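PDB 2EPG: hypothetical protein TTHA1785 from Thermus thermophilus, which probably joins RNA ends that carry a 3'-phosphate or 2',3'-cyclic phosphate to 5'-hydroxyl ends, using GTP and manganese. Local coordinates for residues 22-27 with 34-39. Sequence-based numbering, arbitrary orientation.
Sequences YRIPRQ and AVFFAS
Strands 22-24 and 34-37 run antiparallel as the two arms of a beta hairpin, with Y22-F36 and I24-A34 as hydrogen-bonded pairs flanking the non-hydrogen-bonded pair R23-V35. Each hydrogen-bonded pair closes with two bonds: Y22 N to F36 O and F36 N to Y22 O are both 2.8 Å, while A34 N to I24 O is the longest at 3.1 Å. Y22 O also receives a CA-H...O contact from V35 CA. Y22, I24, A34 and F36 share the face packed against helices 40-48 and 52-60; R23 and V35 lie on the other.

On the buried face the F36 ring touches both Y22 and I24. With CG set between its backbone N and carbonyl carbon (chi1 65°), the ring leans over the partner strand. Y22 CB sits over one face in a CH-pi contact, 3.6 Å from the F36 ring centroid, and I24 CG1 meets the ring edge in plane, 3.9 Å from F36 CE1. The Y22 and F36 rings lie oblique, their planes at 34°. A leucine in place of F36, lacking the flat face under Y22 CB and the edge against I24 CG1, would probably open a gap beside both side chains.

On the other face R23 runs forward along its own segment, toward the connecting loop, where P25 CB lies over one face of the guanidinium, toward its rim, and D33, in that loop, forms a salt bridge with it. Beyond the paired strands, Y22 extends alongside A38 toward K40, which hydrogen-bonds its hydroxyl; on the way Y22 CE2 passes 4.0 Å from A38 CB and 3.6 Å from A38 O.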
loop_
_atom_site.group_PDB
_atom_site.type_symbol
_atom_site.label_atom_id
_atom_site.label_comp_id
_atom_site.label_asym_id
_atom_site.label_seq_id
_atom_site.Cartn_x
_atom_site.Cartn_y
_atom_site.Cartn_z
ATOM N N TYR A 22 21.845 -0.987 -6.752
ATOM C CA TYR A 22 23.046 -1.130 -5.917
ATOM C C TYR A 22 22.992 -2.301 -4.940
ATOM O O TYR A 22 21.941 -2.630 -4.381
ATOM C CB TYR A 22 23.299 0.160 -5.140
ATOM C CG TYR A 22 23.402 1.366 -6.049
ATOM C CD1 TYR A 22 24.546 1.589 -6.821
ATOM C CD2 TYR A 22 22.330 2.254 -6.180
ATOM C CE1 TYR A 22 24.622 2.669 -7.708
ATOM C CE2 TYR A 22 22.388 3.338 -7.064
ATOM C CZ TYR A 22 23.538 3.539 -7.824
ATOM O OH TYR A 22 23.594 4.602 -8.695
ATOM N N ARG A 23 24.151 -2.907 -4.723
ATOM C CA ARG A 23 24.281 -4.057 -3.861
ATOM C C ARG A 23 25.193 -3.766 -2.665
ATOM O O ARG A 23 26.240 -3.133 -2.807
ATOM C CB ARG A 23 24.837 -5.206 -4.697
ATOM C CG ARG A 23 25.121 -6.478 -3.975
ATOM C CD ARG A 23 26.296 -7.156 -4.645
ATOM N NE ARG A 23 26.648 -8.356 -3.914
ATOM C CZ ARG A 23 27.883 -8.777 -3.691
ATOM N NH1 ARG A 23 28.057 -9.887 -3.001
ATOM N NH2 ARG A 23 28.932 -8.101 -4.152
ATOM N N ILE A 24 24.751 -4.190 -1.483
ATOM C CA ILE A 24 25.522 -4.048 -0.250
ATOM C C ILE A 24 25.967 -5.472 0.018
ATOM O O ILE A 24 25.192 -6.292 0.512
ATOM C CB ILE A 24 24.649 -3.568 0.924
ATOM C CG1 ILE A 24 24.161 -2.144 0.658
ATOM C CG2 ILE A 24 25.440 -3.649 2.233
ATOM C CD1 ILE A 24 23.036 -1.697 1.562
ATOM N N PRO A 25 27.213 -5.800 -0.325
ATOM C CA PRO A 25 27.621 -7.180 -0.067
ATOM C C PRO A 25 27.569 -7.589 1.408
ATOM O O PRO A 25 27.804 -6.785 2.311
ATOM C CB PRO A 25 29.019 -7.258 -0.697
ATOM C CG PRO A 25 29.490 -5.836 -0.706
ATOM C CD PRO A 25 28.262 -5.038 -1.023
ATOM N N ARG A 26 27.239 -8.852 1.636
ATOM C CA ARG A 26 27.120 -9.393 2.984
ATOM C C ARG A 26 28.373 -9.140 3.820
ATOM O O ARG A 26 29.473 -9.475 3.403
ATOM C CB ARG A 26 26.876 -10.895 2.906
ATOM C CG ARG A 26 26.140 -11.454 4.085
ATOM C CD ARG A 26 26.614 -12.858 4.435
ATOM N NE ARG A 26 27.750 -12.805 5.353
ATOM C CZ ARG A 26 29.019 -12.673 4.979
ATOM N NH1 ARG A 26 29.977 -12.623 5.898
ATOM N NH2 ARG A 26 29.337 -12.616 3.689
ATOM N N GLN A 27 28.194 -8.556 5.001
ATOM C CA GLN A 27 29.302 -8.281 5.905
ATOM C C GLN A 27 28.834 -8.265 7.355
ATOM O O GLN A 27 27.695 -7.894 7.647
ATOM C CB GLN A 27 29.958 -6.939 5.563
ATOM C CG GLN A 27 29.021 -5.738 5.585
ATOM C CD GLN A 27 29.661 -4.510 4.949
ATOM O OE1 GLN A 27 30.596 -3.926 5.501
ATOM N NE2 GLN A 27 29.168 -4.125 3.763
ATOM N N ALA A 34 22.219 -7.228 0.605
ATOM C CA ALA A 34 21.074 -6.345 0.568
ATOM C C ALA A 34 21.188 -5.680 -0.812
ATOM O O ALA A 34 22.292 -5.536 -1.349
ATOM C CB ALA A 34 21.162 -5.298 1.660
ATOM N N VAL A 35 20.062 -5.308 -1.403
ATOM C CA VAL A 35 20.084 -4.626 -2.686
ATOM C C VAL A 35 19.103 -3.470 -2.614
ATOM O O VAL A 35 18.001 -3.631 -2.094
ATOM C CB VAL A 35 19.668 -5.576 -3.846
ATOM C CG1 VAL A 35 19.288 -4.758 -5.074
ATOM C CG2 VAL A 35 20.797 -6.542 -4.178
ATOM N N PHE A 36 19.501 -2.295 -3.094
ATOM C CA PHE A 36 18.592 -1.150 -3.094
ATOM C C PHE A 36 18.601 -0.438 -4.441
ATOM O O PHE A 36 19.600 -0.456 -5.164
ATOM C CB PHE A 36 18.903 -0.155 -1.956
ATOM C CG PHE A 36 20.241 0.529 -2.064
ATOM C CD1 PHE A 36 21.391 -0.076 -1.564
ATOM C CD2 PHE A 36 20.344 1.793 -2.638
ATOM C CE1 PHE A 36 22.629 0.565 -1.632
ATOM C CE2 PHE A 36 21.576 2.449 -2.716
ATOM C CZ PHE A 36 22.726 1.833 -2.210
ATOM N N PHE A 37 17.468 0.158 -4.791
ATOM C CA PHE A 37 17.342 0.858 -6.057
ATOM C C PHE A 37 17.405 2.361 -5.817
ATOM O O PHE A 37 16.758 2.881 -4.906
ATOM C CB PHE A 37 16.023 0.464 -6.745
ATOM C CG PHE A 37 15.816 -1.028 -6.858
ATOM C CD1 PHE A 37 15.149 -1.734 -5.860
ATOM C CD2 PHE A 37 16.330 -1.734 -7.937
ATOM C CE1 PHE A 37 14.999 -3.119 -5.937
ATOM C CE2 PHE A 37 16.191 -3.119 -8.028
ATOM C CZ PHE A 37 15.525 -3.816 -7.027
ATOM N N ALA A 38 18.191 3.069 -6.623
ATOM C CA ALA A 38 18.299 4.508 -6.438
ATOM C C ALA A 38 18.889 5.249 -7.629
ATOM O O ALA A 38 19.395 4.646 -8.569
ATOM C CB ALA A 38 19.121 4.799 -5.197
ATOM N N SER A 39 18.809 6.575 -7.569
ATOM C CA SER A 39 19.319 7.452 -8.627
ATOM C C SER A 39 20.680 7.967 -8.224
ATOM O O SER A 39 21.089 7.822 -7.071
ATOM C CB SER A 39 18.405 8.672 -8.813
ATOM O OG SER A 39 17.195 8.359 -9.485
#